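Local coordinates for cGAS/DncV-like nucleotidyltransferase in E. coli homolog (Elizabethkingia meningoseptica ATCC 13253 = NBRC 12535, PDB 6E0O), which synthesises cyclic nucleotide second messengers, using magnesium as cofactor, within a CBASS system that protects bacteria against phage, at residues F3-Q6 / Q7-W11; N177-E180 / K181-T185; Y186-Y189 / K190-V193; Y224-N228 / N229-S233; T237-L240 / R241-V245. All blocks are in the same frame, centred on the assembly; numbering follows the deposited sequence. Where two conformers were deposited one is given.

Contact 1. Residues F3-Q6 / Q7-W11; sequences FSEQ and QLINW
L8 N and I9 N reach back four residues to S4 O and E5 O, the first rungs of helix 5-11. S4 is the N-cap and forms a capping box with Q7. One half is the bond from Q7 N to S4 OG, 3.0 Å, made because chi1 of S4 (68°) folds the hydroxyl between its own N and C. The other half runs from S4 N to Q7 OE1 at 2.9 Å; it is seen in one of two Q7 conformers and is therefore less certain.

Ahead of the cap, F3 meets W11 in a T-shaped (edge-to-face) pair with planes 54° apart. W11 presents CH2, which stands 3.3 Å above the F3 ring plane, over its centre. Both side chains touch L289, so F3, ahead of the helix, and W11, in its last turn, rest on helix 275-289. On another side E5 leads away to T237 and Y236, where both carboxylate oxygens are bonded.

Q6, bent at chi2, curls over the next turn toward N10. Its NE2 donates to N10 OD1 at 3.0 Å, the acceptor lying in the Q6 amide plane while the donor stands 41° out of the N10 carbonyl plane.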
# COMPACT_ATOMS: atom_id res chain seq x y z
N PHE A 3 -18.29 -17.69 -7.77
CA PHE A 3 -17.63 -18.05 -6.53
C PHE A 3 -18.63 -17.93 -5.40
O PHE A 3 -19.45 -17.01 -5.37
CB PHE A 3 -16.42 -17.15 -6.27
CG PHE A 3 -15.41 -17.19 -7.37
CD1 PHE A 3 -14.45 -18.20 -7.42
CD2 PHE A 3 -15.43 -16.25 -8.38
CE1 PHE A 3 -13.53 -18.25 -8.44
CE2 PHE A 3 -14.51 -16.29 -9.40
CZ PHE A 3 -13.56 -17.30 -9.44
N SER A 4 -18.58 -18.89 -4.48
CA SER A 4 -19.55 -18.94 -3.41
C SER A 4 -19.24 -17.88 -2.36
O SER A 4 -18.16 -17.30 -2.31
CB SER A 4 -19.49 -20.31 -2.75
OG SER A 4 -18.25 -20.44 -2.07
N GLU A 5 -20.23 -17.65 -1.49
CA GLU A 5 -20.03 -16.80 -0.33
C GLU A 5 -18.79 -17.23 0.45
O GLU A 5 -17.96 -16.40 0.84
CB GLU A 5 -21.29 -16.84 0.54
CG GLU A 5 -21.23 -16.04 1.82
CD GLU A 5 -21.45 -14.55 1.64
OE1 GLU A 5 -21.72 -14.08 0.51
OE2 GLU A 5 -21.38 -13.83 2.66
N GLN A 6 -18.65 -18.54 0.68
CA GLN A 6 -17.51 -19.03 1.45
C GLN A 6 -16.19 -18.76 0.73
O GLN A 6 -15.18 -18.46 1.38
CB GLN A 6 -17.66 -20.51 1.76
CG GLN A 6 -16.56 -21.02 2.67
CD GLN A 6 -16.58 -20.35 4.02
OE1 GLN A 6 -17.61 -20.34 4.70
NE2 GLN A 6 -15.46 -19.76 4.41
N GLN A 7 -16.16 -18.91 -0.59
CA GLN A 7 -14.93 -18.62 -1.32
C GLN A 7 -14.54 -17.15 -1.17
O GLN A 7 -13.36 -16.82 -1.01
CB GLN A 7 -15.07 -19.01 -2.79
CG GLN A 7 -15.07 -20.53 -3.01
CD GLN A 7 -15.33 -20.92 -4.45
OE1 GLN A 7 -16.42 -20.70 -4.98
NE2 GLN A 7 -14.32 -21.50 -5.10
N LEU A 8 -15.53 -16.25 -1.21
CA LEU A 8 -15.23 -14.83 -1.00
C LEU A 8 -14.69 -14.59 0.40
O LEU A 8 -13.75 -13.81 0.59
CB LEU A 8 -16.47 -13.97 -1.24
CG LEU A 8 -17.04 -13.97 -2.66
CD1 LEU A 8 -18.23 -13.00 -2.72
CD2 LEU A 8 -15.99 -13.60 -3.68
N ILE A 9 -15.29 -15.24 1.40
CA ILE A 9 -14.78 -15.12 2.76
C ILE A 9 -13.33 -15.57 2.82
O ILE A 9 -12.48 -14.91 3.43
CB ILE A 9 -15.67 -15.90 3.75
CG1 ILE A 9 -17.06 -15.24 3.83
CG2 ILE A 9 -15.01 -15.96 5.12
CD1 ILE A 9 -18.09 -16.07 4.57
N ASN A 10 -13.01 -16.70 2.19
CA ASN A 10 -11.64 -17.19 2.22
C ASN A 10 -10.69 -16.18 1.59
O ASN A 10 -9.61 -15.91 2.13
CB ASN A 10 -11.54 -18.54 1.50
CG ASN A 10 -12.30 -19.64 2.22
OD1 ASN A 10 -12.68 -19.49 3.38
ND2 ASN A 10 -12.51 -20.75 1.53
N TRP A 11 -11.07 -15.61 0.45
CA TRP A 11 -10.22 -14.63 -0.21
C TRP A 11 -10.09 -13.34 0.57
O TRP A 11 -9.18 -12.55 0.30
CB TRP A 11 -10.82 -14.26 -1.56
CG TRP A 11 -10.60 -15.24 -2.64
CD1 TRP A 11 -9.75 -16.30 -2.65
CD2 TRP A 11 -11.25 -15.23 -3.90
NE1 TRP A 11 -9.83 -16.96 -3.86
CE2 TRP A 11 -10.75 -16.31 -4.64
CE3 TRP A 11 -12.21 -14.40 -4.49
CZ2 TRP A 11 -11.19 -16.60 -5.93
CZ3 TRP A 11 -12.63 -14.68 -5.76
CH2 TRP A 11 -12.12 -15.77 -6.48

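Contact 2. Residues N177-E180 / K181-T185; sequences NGTE and KTNQT
N177 and K181 are joined by an ordinary helical bond, K181 N to N177 O at 3.0 Å, in the C-terminal part of helix 171-184. The side chains of this pair diverge. N177 turns its ND2 to V260 O, whereas K181 runs straight out to chi3 and delivers NZ to N228 OD1 and V226 O, with a cation-pi contact to Y224. The next carbonyl, G178 O, takes T182 N at 3.0 Å. T182 OG1 then receives K190 N from the following helix, which makes this turn part of a helix-to-helix junction.

T179 continues the ladder by accepting N183 N at 2.9 Å. The two side chains lie side by side and point the same way, T179 CG2 resting 3.8 Å from N183 ND2. Their oxygens are used along the chain: T179 OG1 bonds to Y175 O, and N183 OD1 to R187 NH1.

At E180 the ladder weakens, for the bond from Q184 N bends to 130°. CG of E180 stands anti to the backbone N (chi1 -177°) and the chain then bends, which brings the carboxylate across the Q184 amide with the planes 81° apart. OE2 lies 3.2 Å from Q184 NE2, but the angle is too poor for a hydrogen bond, and Q184 spends OE1 on N228 ND2. The other carboxylate oxygen is tied through a water, which donates to E180 OE1 at 2.6 Å and accepts from N183 ND2 at 2.9 Å.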
# COMPACT_ATOMS: atom_id res chain seq x y z
N ASN A 177 -6.95 6.24 8.66
CA ASN A 177 -8.26 6.37 8.02
C ASN A 177 -8.77 5.02 7.52
O ASN A 177 -9.97 4.74 7.61
CB ASN A 177 -8.21 7.39 6.89
CG ASN A 177 -8.13 8.81 7.40
OD1 ASN A 177 -8.32 9.07 8.59
ND2 ASN A 177 -7.85 9.75 6.51
N GLY A 178 -7.88 4.18 7.00
CA GLY A 178 -8.33 2.87 6.54
C GLY A 178 -8.76 1.99 7.70
O GLY A 178 -9.74 1.24 7.60
N THR A 179 -8.04 2.07 8.81
CA THR A 179 -8.42 1.31 10.00
C THR A 179 -9.76 1.77 10.52
O THR A 179 -10.62 0.95 10.85
CB THR A 179 -7.31 1.46 11.04
OG1 THR A 179 -6.10 0.89 10.53
CG2 THR A 179 -7.67 0.77 12.34
N GLU A 180 -9.97 3.09 10.58
CA GLU A 180 -11.26 3.61 11.02
C GLU A 180 -12.40 3.11 10.13
O GLU A 180 -13.45 2.68 10.62
CB GLU A 180 -11.21 5.14 11.04
CG GLU A 180 -12.48 5.80 11.55
CD GLU A 180 -12.70 5.63 13.04
OE1 GLU A 180 -11.74 5.30 13.76
OE2 GLU A 180 -13.85 5.82 13.49
N LYS A 181 -12.22 3.16 8.81
CA LYS A 181 -13.29 2.72 7.93
C LYS A 181 -13.59 1.25 8.12
O LYS A 181 -14.77 0.84 8.17
CB LYS A 181 -12.98 3.02 6.47
CG LYS A 181 -14.19 2.73 5.58
CD LYS A 181 -13.86 2.96 4.12
CE LYS A 181 -15.06 2.73 3.21
NZ LYS A 181 -16.03 3.86 3.32
N THR A 182 -12.56 0.41 8.24
CA THR A 182 -12.85 -1.01 8.44
C THR A 182 -13.56 -1.23 9.76
O THR A 182 -14.48 -2.06 9.86
CB THR A 182 -11.59 -1.87 8.25
OG1 THR A 182 -11.98 -3.03 7.51
CG2 THR A 182 -10.95 -2.27 9.54
N ASN A 183 -13.20 -0.47 10.78
CA ASN A 183 -13.88 -0.59 12.06
C ASN A 183 -15.34 -0.19 12.00
O ASN A 183 -16.13 -0.67 12.81
CB ASN A 183 -13.13 0.22 13.12
CG ASN A 183 -11.79 -0.39 13.50
OD1 ASN A 183 -11.48 -1.52 13.14
ND2 ASN A 183 -10.99 0.37 14.22
N GLN A 184 -15.71 0.66 11.05
CA GLN A 184 -17.08 1.13 10.92
C GLN A 184 -17.92 0.31 9.95
O GLN A 184 -19.13 0.53 9.87
CB GLN A 184 -17.10 2.56 10.41
CG GLN A 184 -16.57 3.57 11.39
CD GLN A 184 -16.31 4.90 10.73
OE1 GLN A 184 -16.07 4.97 9.52
NE2 GLN A 184 -16.36 5.97 11.51
N THR A 185 -17.32 -0.60 9.19
CA THR A 185 -18.01 -1.32 8.14
C THR A 185 -18.05 -2.82 8.41
O THR A 185 -18.01 -3.63 7.48
CB THR A 185 -17.36 -1.05 6.78
OG1 THR A 185 -15.96 -1.35 6.84
CG2 THR A 185 -17.59 0.38 6.34
O HOH W 1 -11.61 3.08 15.04

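Contact 3. Residues Y186-Y189 / K190-V193; sequences YRLY and KRMV
K190 lies obliquely against Y189, its CG 3.8 Å from Y189 CD2, and from there the fully extended chain carries NZ to N52 O. N52 probably takes part in GTP binding, so this lysine joins the first turn of helix 188-205 to the likely nucleotide site.

R191 folds back over the N-cap residue, R187. With CG beside its own N (chi1 -73°) and the chain stretched as far as NE, the guanidinium is laid flat on R187 CB, which sits 3.6 Å below its plane, under the centre. R191 CD passes 3.2 Å from R187 O. The two guanidinium planes are 73° apart, and R187 NE lies 4.0 Å from R191 NH2.

M192 gives its N to L188 O at 2.8 Å, and its chain, bent at chi2 and chi3, brings CE within 4.3 Å of L188 CD2; both side chains also meet T239 of helix 236-252. V193 sets CG2 against Y189 CE1 at 3.7 Å, while the phenol OH bonds to E220 O.

Positive charge close to a helix N-terminus is generally unfavourable. Here the two guanidinium groups are close, but each has its own partner: R187 NH1 is held by N183 OD1 and R191 NH1 weakly by Y236 OH, which may offset part of the cost.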
# COMPACT_ATOMS: atom_id res chain seq x y z
N TYR A 186 -18.15 -3.22 9.67
CA TYR A 186 -18.21 -4.63 10.02
C TYR A 186 -16.96 -5.37 9.54
O TYR A 186 -17.02 -6.56 9.21
CB TYR A 186 -19.49 -5.28 9.47
CG TYR A 186 -20.73 -4.48 9.76
CD1 TYR A 186 -21.27 -4.46 11.04
CD2 TYR A 186 -21.35 -3.74 8.77
CE1 TYR A 186 -22.40 -3.73 11.32
CE2 TYR A 186 -22.49 -3.00 9.05
CZ TYR A 186 -23.01 -3.00 10.33
OH TYR A 186 -24.13 -2.27 10.62
N ARG A 187 -15.83 -4.66 9.49
CA ARG A 187 -14.55 -5.18 9.03
C ARG A 187 -14.54 -5.48 7.54
O ARG A 187 -13.58 -6.06 7.02
CB ARG A 187 -14.10 -6.38 9.89
CG ARG A 187 -14.25 -6.09 11.40
CD ARG A 187 -13.27 -6.89 12.27
NE ARG A 187 -11.92 -6.59 11.83
CZ ARG A 187 -11.28 -5.45 12.06
NH1 ARG A 187 -11.83 -4.48 12.79
NH2 ARG A 187 -10.07 -5.26 11.55
N LEU A 188 -15.56 -5.02 6.81
CA LEU A 188 -15.68 -5.38 5.40
C LEU A 188 -14.85 -4.48 4.48
O LEU A 188 -14.52 -4.92 3.39
CB LEU A 188 -17.15 -5.42 4.98
CG LEU A 188 -17.94 -6.55 5.64
CD1 LEU A 188 -19.42 -6.34 5.41
CD2 LEU A 188 -17.50 -7.91 5.11
N TYR A 189 -14.49 -3.26 4.89
CA TYR A 189 -13.68 -2.42 4.01
C TYR A 189 -12.39 -3.16 3.59
O TYR A 189 -12.13 -3.35 2.39
CB TYR A 189 -13.36 -1.06 4.66
CG TYR A 189 -12.21 -0.35 3.97
CD1 TYR A 189 -12.29 -0.05 2.62
CD2 TYR A 189 -11.05 -0.04 4.65
CE1 TYR A 189 -11.23 0.54 1.97
CE2 TYR A 189 -9.98 0.56 4.00
CZ TYR A 189 -10.08 0.85 2.66
OH TYR A 189 -9.01 1.44 2.02
N LYS A 190 -11.58 -3.60 4.56
CA LYS A 190 -10.32 -4.24 4.18
C LYS A 190 -10.55 -5.62 3.59
O LYS A 190 -9.77 -6.06 2.75
CB LYS A 190 -9.35 -4.30 5.36
CG LYS A 190 -8.82 -2.93 5.75
CD LYS A 190 -7.74 -2.98 6.80
CE LYS A 190 -7.24 -1.58 7.12
NZ LYS A 190 -6.19 -1.64 8.17
N ARG A 191 -11.61 -6.31 4.01
CA ARG A 191 -11.93 -7.61 3.43
C ARG A 191 -12.26 -7.49 1.95
O ARG A 191 -11.83 -8.32 1.15
CB ARG A 191 -13.05 -8.27 4.24
CG ARG A 191 -12.53 -8.74 5.57
CD ARG A 191 -13.58 -9.26 6.49
NE ARG A 191 -13.00 -9.45 7.81
CZ ARG A 191 -13.67 -9.89 8.86
NH1 ARG A 191 -14.95 -10.21 8.74
NH2 ARG A 191 -13.06 -10.00 10.03
N MET A 192 -12.98 -6.43 1.57
CA MET A 192 -13.27 -6.18 0.16
C MET A 192 -12.01 -5.77 -0.61
O MET A 192 -11.81 -6.21 -1.75
CB MET A 192 -14.35 -5.11 0.05
CG MET A 192 -15.71 -5.58 0.55
SD MET A 192 -16.38 -6.96 -0.41
CE MET A 192 -16.84 -8.11 0.87
N VAL A 193 -11.14 -4.96 0.01
CA VAL A 193 -9.85 -4.66 -0.62
C VAL A 193 -9.10 -5.95 -0.90
O VAL A 193 -8.56 -6.15 -2.00
CB VAL A 193 -9.02 -3.72 0.28
CG1 VAL A 193 -7.57 -3.66 -0.21
CG2 VAL A 193 -9.63 -2.34 0.33

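Contact 4. Residues Y224-N228 / N229-S233; sequences YNVPN and NQFIS
Q230 N donates to P227 O at 3.0 Å, and F231 N follows with a bond to N228 O at 3.1 Å. Both bonds are nearly straight. A water spans the second turn, donating to N228 O at 2.8 Å and to F231 O. The side chain of N228 is gripped from helix 171-184: its OD1 accepts from K181 NZ, and its ND2 gives to Q184 OE1.

These successive bonds to the third residue back define a short 3-10 segment, N228 to Q230, in the loop that joins helix 216-224 to helix 236-252. It turns the chain so that the ring edge of F231 comes back against the carbonyls of V226 and P227.

F231 approaches edge-on. V226 O lies in the ring plane, 3.5 Å from F231 CE1, and P227 O is also near that edge, so the aromatic C-H groups face carbonyl oxygens. V226 closes in with its CG1, placed anti to the backbone N (chi1 175°), at 3.6 Å from Q230 CB and 3.8 Å from F231 CE1. Q230 crosses V226 at about a right angle, then runs alongside the proline ring, its CG 4.1 Å from P227 CD. Farther out, F231 packs on L188 and M192 of helix 188-205, and V226 on I247 of helix 236-252.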
# COMPACT_ATOMS: atom_id res chain seq x y z
N TYR A 224 -12.19 2.71 -0.53
CA TYR A 224 -12.34 3.66 0.57
C TYR A 224 -13.46 4.65 0.29
O TYR A 224 -14.12 5.12 1.23
CB TYR A 224 -11.01 4.40 0.81
CG TYR A 224 -11.08 5.36 1.97
CD1 TYR A 224 -10.97 4.90 3.27
CD2 TYR A 224 -11.28 6.72 1.78
CE1 TYR A 224 -11.07 5.76 4.34
CE2 TYR A 224 -11.37 7.58 2.84
CZ TYR A 224 -11.27 7.10 4.11
OH TYR A 224 -11.36 7.97 5.17
N ASN A 225 -13.67 5.01 -0.97
CA ASN A 225 -14.67 6.01 -1.33
C ASN A 225 -16.08 5.44 -1.47
O ASN A 225 -17.02 6.20 -1.69
CB ASN A 225 -14.25 6.75 -2.60
CG ASN A 225 -13.13 7.75 -2.34
OD1 ASN A 225 -13.38 8.94 -2.13
ND2 ASN A 225 -11.89 7.28 -2.36
N VAL A 226 -16.24 4.13 -1.33
CA VAL A 226 -17.59 3.55 -1.30
C VAL A 226 -18.22 3.88 0.03
O VAL A 226 -17.62 3.60 1.09
CB VAL A 226 -17.51 2.04 -1.52
CG1 VAL A 226 -18.89 1.40 -1.37
CG2 VAL A 226 -16.92 1.72 -2.88
N PRO A 227 -19.42 4.47 0.08
CA PRO A 227 -20.00 4.85 1.37
C PRO A 227 -20.17 3.66 2.31
O PRO A 227 -20.44 2.54 1.88
CB PRO A 227 -21.35 5.46 1.00
CG PRO A 227 -21.13 6.00 -0.40
CD PRO A 227 -20.25 4.95 -1.05
N ASN A 228 -20.01 3.94 3.60
CA ASN A 228 -20.08 2.89 4.60
C ASN A 228 -21.38 2.09 4.52
O ASN A 228 -21.38 0.89 4.82
CB ASN A 228 -19.96 3.49 6.00
CG ASN A 228 -18.53 3.87 6.35
OD1 ASN A 228 -17.60 3.68 5.57
ND2 ASN A 228 -18.36 4.41 7.55
N ASN A 229 -22.49 2.73 4.15
CA ASN A 229 -23.78 2.04 4.14
C ASN A 229 -23.91 1.04 2.99
O ASN A 229 -24.97 0.40 2.88
CB ASN A 229 -24.95 3.03 4.18
CG ASN A 229 -25.11 3.82 2.90
OD1 ASN A 229 -24.41 3.60 1.91
ND2 ASN A 229 -26.07 4.74 2.91
N GLN A 230 -22.88 0.87 2.15
CA GLN A 230 -22.88 -0.18 1.13
C GLN A 230 -22.31 -1.49 1.65
O GLN A 230 -22.39 -2.50 0.95
CB GLN A 230 -22.04 0.26 -0.07
CG GLN A 230 -22.51 1.51 -0.75
CD GLN A 230 -23.84 1.30 -1.44
OE1 GLN A 230 -24.01 0.34 -2.20
NE2 GLN A 230 -24.78 2.19 -1.19
N PHE A 231 -21.71 -1.49 2.84
CA PHE A 231 -21.09 -2.68 3.40
C PHE A 231 -22.11 -3.37 4.30
O PHE A 231 -22.55 -2.80 5.30
CB PHE A 231 -19.81 -2.29 4.14
CG PHE A 231 -18.75 -1.68 3.24
CD1 PHE A 231 -18.80 -0.34 2.91
CD2 PHE A 231 -17.73 -2.46 2.71
CE1 PHE A 231 -17.85 0.23 2.08
CE2 PHE A 231 -16.77 -1.90 1.88
CZ PHE A 231 -16.84 -0.55 1.56
N ILE A 232 -22.51 -4.57 3.92
CA ILE A 232 -23.64 -5.26 4.53
C ILE A 232 -23.09 -6.34 5.45
O ILE A 232 -22.50 -7.32 4.98
CB ILE A 232 -24.55 -5.89 3.47
CG1 ILE A 232 -25.01 -4.85 2.47
CG2 ILE A 232 -25.74 -6.60 4.14
CD1 ILE A 232 -25.60 -5.50 1.23
N SER A 233 -23.32 -6.18 6.74
CA SER A 233 -22.81 -7.13 7.71
C SER A 233 -23.20 -8.55 7.32
O SER A 233 -24.37 -8.84 7.07
CB SER A 233 -23.39 -6.80 9.09
OG SER A 233 -22.94 -7.73 10.05
O HOH W 2 -21.36 -0.76 7.03

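Contact 5. Residues T237-L240 / R241-V245; sequences TQTL and RNVIV
Q238 and R241 run side by side and point the same way, the Q238 amide and R241 guanidinium planes only 3° apart. Both chains leave with CG anti to the backbone N; the bend of Q238 at chi2 then brings its amide beside the extended arginine. The touch is with the aliphatic stem, R241 CD being 3.8 Å from Q238 OE1, while the guanidinium continues outward and gives NH2 to Q292 O at the very C-terminus.

Against N242 the same glutamine is turned quite differently. The two amides are nearly perpendicular, and Q238 NE2 stays 4.1 Å from N242 OD1. A water fills the step, accepting from Q238 NE2 at 2.9 Å and donating to N242 OD1 at 2.8 Å. N242 ND2 is used by Q230 O, which fixes the amide to the preceding loop.

L240 and I244 cross on another side of helix 236-252. I244 CD1 lies 4.0 Å from L240 CG, and both side chains pack on L289 of helix 275-289, L240 also on M192 and I195 of helix 188-205. The backbone between them is regular, I244 N meeting L240 O in a 170° bond.

The arrangement is consistent with an amphipathic helix: apolar branches pack on neighbouring helices, while the Q238-N242 side is joined through water and tied to the loop.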
# COMPACT_ATOMS: atom_id res chain seq x y z
N THR A 237 -21.13 -11.52 -0.61
CA THR A 237 -21.49 -11.50 -2.02
C THR A 237 -22.18 -10.19 -2.37
O THR A 237 -21.86 -9.55 -3.38
CB THR A 237 -22.39 -12.69 -2.36
OG1 THR A 237 -21.68 -13.92 -2.13
CG2 THR A 237 -22.83 -12.64 -3.80
N GLN A 238 -23.15 -9.77 -1.55
CA GLN A 238 -23.87 -8.54 -1.87
C GLN A 238 -23.02 -7.31 -1.61
O GLN A 238 -23.12 -6.31 -2.33
CB GLN A 238 -25.20 -8.47 -1.11
CG GLN A 238 -26.13 -7.43 -1.70
CD GLN A 238 -26.67 -7.82 -3.10
OE1 GLN A 238 -26.45 -8.93 -3.60
NE2 GLN A 238 -27.36 -6.89 -3.73
N THR A 239 -22.18 -7.34 -0.57
CA THR A 239 -21.28 -6.21 -0.32
C THR A 239 -20.34 -6.01 -1.50
O THR A 239 -20.13 -4.89 -1.96
CB THR A 239 -20.48 -6.42 0.97
OG1 THR A 239 -21.36 -6.39 2.09
CG2 THR A 239 -19.41 -5.35 1.12
N LEU A 240 -19.75 -7.11 -1.99
CA LEU A 240 -18.81 -7.01 -3.10
C LEU A 240 -19.52 -6.51 -4.35
O LEU A 240 -18.98 -5.68 -5.09
CB LEU A 240 -18.15 -8.36 -3.35
CG LEU A 240 -17.11 -8.45 -4.46
CD1 LEU A 240 -15.95 -7.50 -4.22
CD2 LEU A 240 -16.64 -9.90 -4.58
N ARG A 241 -20.75 -6.97 -4.58
CA ARG A 241 -21.56 -6.43 -5.67
C ARG A 241 -21.74 -4.93 -5.50
O ARG A 241 -21.52 -4.15 -6.44
CB ARG A 241 -22.92 -7.12 -5.71
CG ARG A 241 -23.71 -6.79 -6.94
CD ARG A 241 -25.13 -7.33 -6.84
NE ARG A 241 -25.77 -7.38 -8.15
CZ ARG A 241 -26.40 -6.36 -8.72
NH1 ARG A 241 -26.48 -5.20 -8.09
NH2 ARG A 241 -26.94 -6.52 -9.92
N ASN A 242 -22.13 -4.49 -4.30
CA ASN A 242 -22.33 -3.07 -4.05
C ASN A 242 -21.06 -2.27 -4.32
O ASN A 242 -21.11 -1.19 -4.91
CB ASN A 242 -22.73 -2.83 -2.60
CG ASN A 242 -24.14 -3.26 -2.28
OD1 ASN A 242 -24.93 -3.58 -3.17
ND2 ASN A 242 -24.47 -3.24 -1.00
N VAL A 243 -19.91 -2.79 -3.86
CA VAL A 243 -18.63 -2.09 -4.03
C VAL A 243 -18.30 -1.92 -5.50
O VAL A 243 -17.95 -0.82 -5.95
CB VAL A 243 -17.52 -2.86 -3.29
CG1 VAL A 243 -16.14 -2.40 -3.73
CG2 VAL A 243 -17.66 -2.68 -1.78
N ILE A 244 -18.39 -3.01 -6.27
CA ILE A 244 -18.03 -2.94 -7.68
C ILE A 244 -18.97 -2.00 -8.43
O ILE A 244 -18.53 -1.14 -9.21
CB ILE A 244 -18.00 -4.35 -8.31
CG1 ILE A 244 -16.88 -5.18 -7.66
CG2 ILE A 244 -17.83 -4.25 -9.81
CD1 ILE A 244 -16.90 -6.66 -8.03
N VAL A 245 -20.28 -2.15 -8.20
CA VAL A 245 -21.25 -1.30 -8.90
C VAL A 245 -21.03 0.17 -8.55
O VAL A 245 -21.06 1.05 -9.42
CB VAL A 245 -22.69 -1.74 -8.58
CG1 VAL A 245 -23.69 -0.72 -9.13
CG2 VAL A 245 -22.96 -3.12 -9.16
O HOH W 3 -27.58 -4.18 -2.74

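Overall arrangement
All five contacts lie in a largely helical part of the chain. Contacts 2 and 3, centres 8 Å apart, meet where T182 O takes R187 N at 3.0 Å across the joint between two helices. Contact 4 touches both contact 2, about 10 Å away by centres, and contact 5, about 9 Å away, the latter through I232 N to T239 OG1 at 2.8 Å. Contact 5 packs on contact 3 by M192 and receives contact 1 at T237. Contacts 1 and 2 are farthest apart, about 21 Å between centres. Contact 3 comes nearest the bound nucleic acid, about 14 Å by nearest atoms, and V193 lies beside K197, a likely GTP ligand.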